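Local coordinates for TarM (Staphylococcus aureus subsp. aureus 21178, PDB 4X7R), which belongs to the GT-B class of glycosyltransferases and holds uridine-5'-diphosphate and glycan ligands in this structure, at residues Asn241-Gly246 and Lys275-Ile280; Lys388-Phe393 and Met413-Pro418. The protein carries 1 engineered substitution. All coordinates share one frame; numbering follows the deposited sequence.

Contact 1. Residues Asn241-Gly246 and Lys275-Ile280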
ATOM      1  N   ASN A 241       3.878   1.472  29.096  1.00 51.22           N
ATOM      2  CA  ASN A 241       5.331   1.540  28.893  1.00 50.20           C
ATOM      3  C   ASN A 241       5.751   1.478  27.445  1.00 49.52           C
ATOM      4  O   ASN A 241       6.744   2.105  27.088  1.00 50.33           O
ATOM      5  CB  ASN A 241       6.017   0.405  29.651  1.00 50.07           C
ATOM      6  CG  ASN A 241       5.658   0.352  31.097  1.00 63.27           C
ATOM      7  OD1 ASN A 241       5.757   1.354  31.818  1.00 59.36           O
ATOM      8  ND2 ASN A 241       5.241  -0.830  31.535  1.00 51.52           N
ATOM      9  N   ALA A 242       5.056   0.667  26.626  1.00 42.54           N
ATOM     10  CA  ALA A 242       5.376   0.528  25.211  1.00 40.27           C
ATOM     11  C   ALA A 242       5.359   1.895  24.533  1.00 45.05           C
ATOM     12  O   ALA A 242       4.549   2.744  24.901  1.00 44.03           O
ATOM     13  CB  ALA A 242       4.404  -0.413  24.540  1.00 39.19           C
ATOM     14  N   GLN A 243       6.311   2.127  23.612  1.00 41.25           N
ATOM     15  CA  GLN A 243       6.432   3.378  22.883  1.00 40.49           C
ATOM     16  C   GLN A 243       5.482   3.434  21.697  1.00 40.94           C
ATOM     17  O   GLN A 243       5.171   2.401  21.068  1.00 38.08           O
ATOM     18  CB  GLN A 243       7.883   3.605  22.429  1.00 42.47           C
ATOM     19  CG  GLN A 243       8.877   3.518  23.591  1.00 41.63           C
ATOM     20  CD  GLN A 243      10.278   3.807  23.171  1.00 44.20           C
ATOM     21  OE1 GLN A 243      10.524   4.662  22.322  1.00 41.53           O
ATOM     22  NE2 GLN A 243      11.234   3.133  23.795  1.00 44.22           N
ATOM     23  N   LYS A 244       5.008   4.655  21.394  1.00 38.14           N
ATOM     24  CA  LYS A 244       4.082   4.882  20.276  1.00 36.16           C
ATOM     25  C   LYS A 244       4.563   6.002  19.382  1.00 37.89           C
ATOM     26  O   LYS A 244       4.779   7.131  19.845  1.00 37.10           O
ATOM     27  CB  LYS A 244       2.639   5.152  20.761  1.00 38.73           C
ATOM     28  CG  LYS A 244       2.016   4.012  21.579  1.00 41.51           C
ATOM     29  CD  LYS A 244       0.603   4.355  22.053  1.00 37.60           C
ATOM     30  CE  LYS A 244      -0.074   3.221  22.817  1.00 32.04           C
ATOM     31  NZ  LYS A 244      -1.506   3.547  23.108  1.00 36.48           N
ATOM     32  N   TYR A 245       4.700   5.697  18.083  1.00 33.18           N
ATOM     33  CA  TYR A 245       5.132   6.667  17.068  1.00 32.42           C
ATOM     34  C   TYR A 245       4.205   6.604  15.906  1.00 36.67           C
ATOM     35  O   TYR A 245       3.719   5.530  15.563  1.00 36.64           O
ATOM     36  CB  TYR A 245       6.572   6.386  16.548  1.00 32.78           C
ATOM     37  CG  TYR A 245       7.626   6.482  17.624  1.00 34.22           C
ATOM     38  CD1 TYR A 245       8.177   7.710  17.979  1.00 36.29           C
ATOM     39  CD2 TYR A 245       8.011   5.360  18.349  1.00 34.86           C
ATOM     40  CE1 TYR A 245       9.099   7.815  19.019  1.00 37.33           C
ATOM     41  CE2 TYR A 245       8.955   5.450  19.373  1.00 36.13           C
ATOM     42  CZ  TYR A 245       9.483   6.681  19.713  1.00 41.22           C
ATOM     43  OH  TYR A 245      10.363   6.789  20.754  1.00 43.74           O
ATOM     44  N   GLY A 246       3.989   7.752  15.288  1.00 32.76           N
ATOM     45  CA  GLY A 246       3.180   7.857  14.079  1.00 31.42           C
ATOM     46  C   GLY A 246       4.104   8.369  12.998  1.00 36.34           C
ATOM     47  O   GLY A 246       4.860   9.308  13.259  1.00 35.38           O
ATOM     48  N   LYS A 275       0.753  13.469  22.964  1.00 43.39           N
ATOM     49  CA  LYS A 275       0.236  12.383  23.804  1.00 43.96           C
ATOM     50  C   LYS A 275       0.939  11.043  23.536  1.00 48.52           C
ATOM     51  O   LYS A 275       0.645  10.078  24.223  1.00 50.41           O
ATOM     52  CB  LYS A 275      -1.290  12.255  23.645  1.00 45.76           C
ATOM     53  CG  LYS A 275      -2.051  13.498  24.107  1.00 52.14           C
ATOM     54  CD  LYS A 275      -3.552  13.272  24.119  1.00 61.42           C
ATOM     55  CE  LYS A 275      -4.313  14.533  24.452  1.00 74.43           C
ATOM     56  NZ  LYS A 275      -4.312  15.505  23.314  1.00 89.83           N
ATOM     57  N   ILE A 276       1.874  10.982  22.551  1.00 42.47           N
ATOM     58  CA  ILE A 276       2.622   9.761  22.199  1.00 39.28           C
ATOM     59  C   ILE A 276       4.128  10.062  22.217  1.00 43.07           C
ATOM     60  O   ILE A 276       4.523  11.175  22.593  1.00 41.46           O
ATOM     61  CB  ILE A 276       2.122   9.084  20.872  1.00 40.70           C
ATOM     62  CG1 ILE A 276       2.251  10.018  19.642  1.00 38.76           C
ATOM     63  CG2 ILE A 276       0.675   8.529  21.032  1.00 41.24           C
ATOM     64  CD1 ILE A 276       2.130   9.349  18.291  1.00 38.22           C
ATOM     65  N   ASN A 277       4.975   9.103  21.812  1.00 39.57           N
ATOM     66  CA  ASN A 277       6.407   9.387  21.844  1.00 39.93           C
ATOM     67  C   ASN A 277       6.870  10.316  20.722  1.00 43.72           C
ATOM     68  O   ASN A 277       7.866  11.018  20.884  1.00 44.80           O
ATOM     69  CB  ASN A 277       7.236   8.111  21.955  1.00 40.91           C
ATOM     70  CG  ASN A 277       6.892   7.294  23.157  1.00 47.43           C
ATOM     71  OD1 ASN A 277       5.844   6.659  23.210  1.00 41.72           O
ATOM     72  ND2 ASN A 277       7.783   7.288  24.138  1.00 42.85           N
ATOM     73  N   GLY A 278       6.106  10.390  19.634  1.00 37.86           N
ATOM     74  CA  GLY A 278       6.470  11.265  18.541  1.00 35.67           C
ATOM     75  C   GLY A 278       5.759  11.019  17.234  1.00 37.79           C
ATOM     76  O   GLY A 278       5.323   9.906  16.933  1.00 36.47           O
ATOM     77  N   VAL A 279       5.645  12.089  16.450  1.00 32.43           N
ATOM     78  CA  VAL A 279       5.074  12.037  15.112  1.00 30.67           C
ATOM     79  C   VAL A 279       6.221  12.386  14.166  1.00 35.90           C
ATOM     80  O   VAL A 279       6.871  13.432  14.306  1.00 34.12           O
ATOM     81  CB  VAL A 279       3.820  12.924  14.980  1.00 33.02           C
ATOM     82  CG1 VAL A 279       3.417  13.118  13.510  1.00 32.08           C
ATOM     83  CG2 VAL A 279       2.661  12.315  15.787  1.00 32.29           C
ATOM     84  N   ILE A 280       6.518  11.457  13.259  1.00 34.35           N
ATOM     85  CA  ILE A 280       7.622  11.576  12.311  1.00 33.81           C
ATOM     86  C   ILE A 280       7.138  12.055  10.960  1.00 37.02           C
ATOM     87  O   ILE A 280       6.141  11.555  10.444  1.00 36.82           O
ATOM     88  CB  ILE A 280       8.461  10.249  12.215  1.00 36.43           C
ATOM     89  CG1 ILE A 280       9.383  10.046  13.446  1.00 37.10           C
ATOM     90  CG2 ILE A 280       9.335  10.202  10.926  1.00 35.60           C
ATOM     91  CD1 ILE A 280       8.761   9.649  14.732  1.00 36.50           C
TER
HETATM   92  O   HOH W   1       7.359   5.493  26.871  1.00 67.45           O
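Asn277 and Lys244 meet through two hydrogen bonds at the start of a parallel strand pair. Lys244 N donates to the side-chain oxygen OD1 of Asn277 over 2.8 Å, with an almost straight N-H...O angle of 170°. The donor sits above the amide carbonyl plane, 43° out of it. In return Asn277 N gives a more bent bond to Lys244 O. CG of Asn277 is anti to its carbonyl carbon (chi1 -57°), which turns the amide back along the neighbouring chain, where it does the work of a backbone acceptor.

Beyond this pair the strands take over. Gly246 N bonds to Gly278 O at 3.0 Å, and Ile280 N bonds to Gly246 O at 2.7 Å. The strands pack tightly here. The Tyr245 ring lies beside Gly278, with CD1 only 3.7 Å from Gly278 O, and its face receives Asn277 CB in a CH-pi contact, 3.9 Å from CB to the ring centroid. Ile280 CD1 adds an apolar touch at Tyr245 CD1. The phenol OH is fixed by its bond to Gln243 OE1, 2.6 Å away and in the plane of the ring. Helix 480-492 covers the sheet face that carries Tyr245 and Ile280, with Leu490 on both and Trp487 on Ile280. On the other face Ile276 CG2 rests 3.9 Å from Lys244 CB, while the amine of Lys244 runs on to Met234 O and Thr237.

The end at Asn241 is looser. There a water accepts from Asn277 ND2 and makes only a weak bond to Asn241 O, and Asn277 is partly exposed. Strand 243-247, helix 264-271 and strand 278-281 form a beta-alpha-beta unit, the repeating element of the parallel sheet in a Rossmann-like domain of a GT-B fold.

Contact 2. Residues Lys388-Phe393 and Met413-Pro418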
ATOM      1  N   LYS A 388      15.885  -2.373 -12.553  1.00 68.75           N
ATOM      2  CA  LYS A 388      16.241  -2.852 -13.893  1.00 70.88           C
ATOM      3  C   LYS A 388      15.642  -1.929 -14.945  1.00 74.68           C
ATOM      4  O   LYS A 388      16.306  -1.641 -15.939  1.00 75.71           O
ATOM      5  CB  LYS A 388      15.788  -4.314 -14.118  1.00 74.57           C
ATOM      6  CG  LYS A 388      16.670  -5.346 -13.426  1.00 91.32           C
ATOM      7  CD  LYS A 388      16.044  -6.737 -13.506  1.00106.45           C
ATOM      8  CE  LYS A 388      16.856  -7.794 -12.798  1.00118.62           C
ATOM      9  NZ  LYS A 388      16.228  -9.139 -12.919  1.00127.69           N
ATOM     10  N   CYS A 389      14.392  -1.449 -14.712  1.00 69.81           N
ATOM     11  CA  CYS A 389      13.703  -0.511 -15.603  1.00 70.08           C
ATOM     12  C   CYS A 389      14.459   0.818 -15.652  1.00 71.26           C
ATOM     13  O   CYS A 389      14.529   1.441 -16.715  1.00 72.56           O
ATOM     14  CB  CYS A 389      12.258  -0.306 -15.164  1.00 69.82           C
ATOM     15  SG  CYS A 389      11.264  -1.818 -15.149  1.00 74.66           S
ATOM     16  N   LEU A 390      15.040   1.230 -14.500  1.00 63.33           N
ATOM     17  CA  LEU A 390      15.801   2.473 -14.354  1.00 61.71           C
ATOM     18  C   LEU A 390      17.038   2.552 -15.252  1.00 67.55           C
ATOM     19  O   LEU A 390      17.406   3.642 -15.692  1.00 65.76           O
ATOM     20  CB  LEU A 390      16.154   2.744 -12.879  1.00 59.31           C
ATOM     21  CG  LEU A 390      15.010   3.233 -11.988  1.00 61.22           C
ATOM     22  CD1 LEU A 390      15.365   3.102 -10.534  1.00 58.73           C
ATOM     23  CD2 LEU A 390      14.610   4.664 -12.325  1.00 64.26           C
ATOM     24  N   GLU A 391      17.640   1.392 -15.562  1.00 67.67           N
ATOM     25  CA  GLU A 391      18.813   1.261 -16.437  1.00 69.64           C
ATOM     26  C   GLU A 391      18.446   1.680 -17.873  1.00 75.23           C
ATOM     27  O   GLU A 391      19.263   2.283 -18.573  1.00 75.68           O
ATOM     28  CB  GLU A 391      19.332  -0.192 -16.439  1.00 72.48           C
ATOM     29  CG  GLU A 391      19.584  -0.800 -15.067  1.00 82.89           C
ATOM     30  CD  GLU A 391      20.359  -2.105 -15.080  1.00110.12           C
ATOM     31  OE1 GLU A 391      21.549  -2.093 -15.475  1.00110.17           O
ATOM     32  OE2 GLU A 391      19.780  -3.138 -14.675  1.00103.29           O
ATOM     33  N   ASP A 392      17.199   1.380 -18.289  1.00 72.28           N
ATOM     34  CA  ASP A 392      16.668   1.698 -19.614  1.00 73.72           C
ATOM     35  C   ASP A 392      16.338   3.178 -19.818  1.00 76.14           C
ATOM     36  O   ASP A 392      16.131   3.586 -20.957  1.00 77.12           O
ATOM     37  CB  ASP A 392      15.428   0.835 -19.920  1.00 76.49           C
ATOM     38  CG  ASP A 392      15.690  -0.655 -20.045  1.00 89.89           C
ATOM     39  OD1 ASP A 392      16.688  -1.030 -20.717  1.00 92.99           O
ATOM     40  OD2 ASP A 392      14.866  -1.451 -19.524  1.00 92.25           O
ATOM     41  N   PHE A 393      16.261   3.981 -18.735  1.00 70.45           N
ATOM     42  CA  PHE A 393      15.906   5.401 -18.863  1.00 68.81           C
ATOM     43  C   PHE A 393      17.119   6.321 -18.909  1.00 72.74           C
ATOM     44  O   PHE A 393      18.104   6.070 -18.220  1.00 72.73           O
ATOM     45  CB  PHE A 393      14.949   5.860 -17.741  1.00 67.73           C
ATOM     46  CG  PHE A 393      13.811   4.950 -17.322  1.00 67.93           C
ATOM     47  CD1 PHE A 393      13.046   4.273 -18.270  1.00 71.44           C
ATOM     48  CD2 PHE A 393      13.435   4.853 -15.985  1.00 67.48           C
ATOM     49  CE1 PHE A 393      11.974   3.459 -17.880  1.00 71.78           C
ATOM     50  CE2 PHE A 393      12.358   4.046 -15.595  1.00 69.62           C
ATOM     51  CZ  PHE A 393      11.635   3.352 -16.543  1.00 69.13           C
ATOM     52  N   MET A 413      17.736   8.744  -8.945  1.00 45.28           N
ATOM     53  CA  MET A 413      18.990   9.443  -8.662  1.00 44.01           C
ATOM     54  C   MET A 413      20.077   8.466  -8.224  1.00 49.80           C
ATOM     55  O   MET A 413      21.231   8.606  -8.651  1.00 50.67           O
ATOM     56  CB  MET A 413      18.767  10.560  -7.647  1.00 44.00           C
ATOM     57  CG  MET A 413      18.015  11.732  -8.254  1.00 46.19           C
ATOM     58  SD  MET A 413      17.584  13.026  -7.086  1.00 46.51           S
ATOM     59  CE  MET A 413      19.181  13.720  -6.764  1.00 41.26           C
ATOM     60  N   ILE A 414      19.700   7.440  -7.434  1.00 46.95           N
ATOM     61  CA  ILE A 414      20.629   6.366  -7.020  1.00 48.48           C
ATOM     62  C   ILE A 414      21.145   5.607  -8.276  1.00 56.24           C
ATOM     63  O   ILE A 414      22.337   5.322  -8.368  1.00 56.85           O
ATOM     64  CB  ILE A 414      20.012   5.429  -5.952  1.00 50.26           C
ATOM     65  CG1 ILE A 414      19.707   6.209  -4.667  1.00 48.81           C
ATOM     66  CG2 ILE A 414      20.916   4.214  -5.645  1.00 52.51           C
ATOM     67  CD1 ILE A 414      18.652   5.602  -3.848  1.00 53.27           C
ATOM     68  N   SER A 415      20.267   5.380  -9.276  1.00 54.68           N
ATOM     69  CA  SER A 415      20.657   4.721 -10.527  1.00 55.78           C
ATOM     70  C   SER A 415      21.259   5.695 -11.544  1.00 60.57           C
ATOM     71  O   SER A 415      21.312   5.373 -12.728  1.00 61.99           O
ATOM     72  CB  SER A 415      19.483   3.949 -11.116  1.00 58.58           C
ATOM     73  OG  SER A 415      19.276   2.768 -10.361  1.00 68.25           O
ATOM     74  N   LYS A 416      21.727   6.884 -11.082  1.00 56.05           N
ATOM     75  CA  LYS A 416      22.339   7.943 -11.916  1.00 55.55           C
ATOM     76  C   LYS A 416      21.412   8.439 -13.048  1.00 59.48           C
ATOM     77  O   LYS A 416      21.884   8.816 -14.127  1.00 60.70           O
ATOM     78  CB  LYS A 416      23.717   7.516 -12.463  1.00 58.76           C
ATOM     79  CG  LYS A 416      24.785   7.243 -11.419  1.00 56.97           C
ATOM     80  CD  LYS A 416      26.084   6.856 -12.110  1.00 66.05           C
ATOM     81  CE  LYS A 416      27.215   6.640 -11.139  1.00 76.16           C
ATOM     82  NZ  LYS A 416      28.424   6.071 -11.804  1.00 86.43           N
ATOM     83  N   ARG A 417      20.087   8.420 -12.797  1.00 54.93           N
ATOM     84  CA  ARG A 417      19.058   8.873 -13.739  1.00 55.08           C
ATOM     85  C   ARG A 417      18.544  10.215 -13.213  1.00 55.00           C
ATOM     86  O   ARG A 417      17.912  10.258 -12.159  1.00 52.86           O
ATOM     87  CB  ARG A 417      17.910   7.826 -13.901  1.00 55.59           C
ATOM     88  CG  ARG A 417      18.367   6.408 -14.326  1.00 64.86           C
ATOM     89  CD  ARG A 417      19.461   6.439 -15.380  1.00 66.85           C
ATOM     90  NE  ARG A 417      19.810   5.135 -15.943  1.00 69.83           N
ATOM     91  CZ  ARG A 417      21.057   4.685 -16.080  1.00 81.82           C
ATOM     92  NH1 ARG A 417      22.081   5.389 -15.615  1.00 69.21           N
ATOM     93  NH2 ARG A 417      21.286   3.517 -16.662  1.00 67.95           N
ATOM     94  N   PRO A 418      18.917  11.339 -13.847  1.00 51.58           N
ATOM     95  CA  PRO A 418      18.489  12.646 -13.306  1.00 50.17           C
ATOM     96  C   PRO A 418      16.987  12.858 -13.379  1.00 54.17           C
ATOM     97  O   PRO A 418      16.315  12.299 -14.247  1.00 55.52           O
ATOM     98  CB  PRO A 418      19.276  13.667 -14.138  1.00 52.02           C
ATOM     99  CG  PRO A 418      19.614  12.957 -15.415  1.00 57.47           C
ATOM    100  CD  PRO A 418      19.714  11.489 -15.090  1.00 53.64           C
TER
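Arg417 reaches across to the end of helix 386-391 and is held there by backbone carbonyls. NE donates to Leu390 O over 2.8 Å, and NH2 donates to Glu391 O over 3.0 Å. Both oxygens lie near the edge of the guanidinium, each tilted somewhat from its plane. CG lies 3.2 Å from Leu390 O, and a bend at chi2 (-41°) then folds the chain so that NE reaches the same oxygen. Leu390 O also accepts from Phe393 N, and the two donors approach from opposite faces of the carbonyl plane. Carbonyls near the end of the helix would probably favour a positive group here. NH2 has a further partner in His314 O, which helps fix the rotation of the group.

Leu390 contributes its side chain as well as its carbonyl. Its CB lies 4.0 Å from Ser415 CB, and CD1 lies 3.9 Å from Ser415 OG. Ser415 points toward the helix from the turn after helix 407-414. That turn is a Schellman motif with Lys416 at positive phi, where Lys416 N bonds to Met413 O and Arg417 N to Ala412 O.

The contact thus joins the C-terminal ends of helices 386-391 and 407-414. Leu390 and Phe393 also pack on strand 320-324, Met413 and Ile414 on helix 460-477, and Pro418 shares a backbone hydrogen bond with Val396 as the chain enters strand 419-422, next to strand 395-398.

Both contacts are largely buried, but they lie in different parts of the chain, with centres about 36 Å apart and nearest atoms about 18 Å apart. They share no strand or helix. Contact 1 belongs to the seven-stranded parallel sheet, and contact 2 lies beside the six-stranded one. Contact 1 pairs neighbouring strands, so main-chain bonds dominate, and a side-chain amide extends the ladder at its partly exposed end. Contact 2 joins two helix ends, and one charged side chain supplies both hydrogen bonds. Contact 2 also comes nearer to a ligand: the side chain of Leu390 is about 7 Å from the bound uridine-5'-diphosphate.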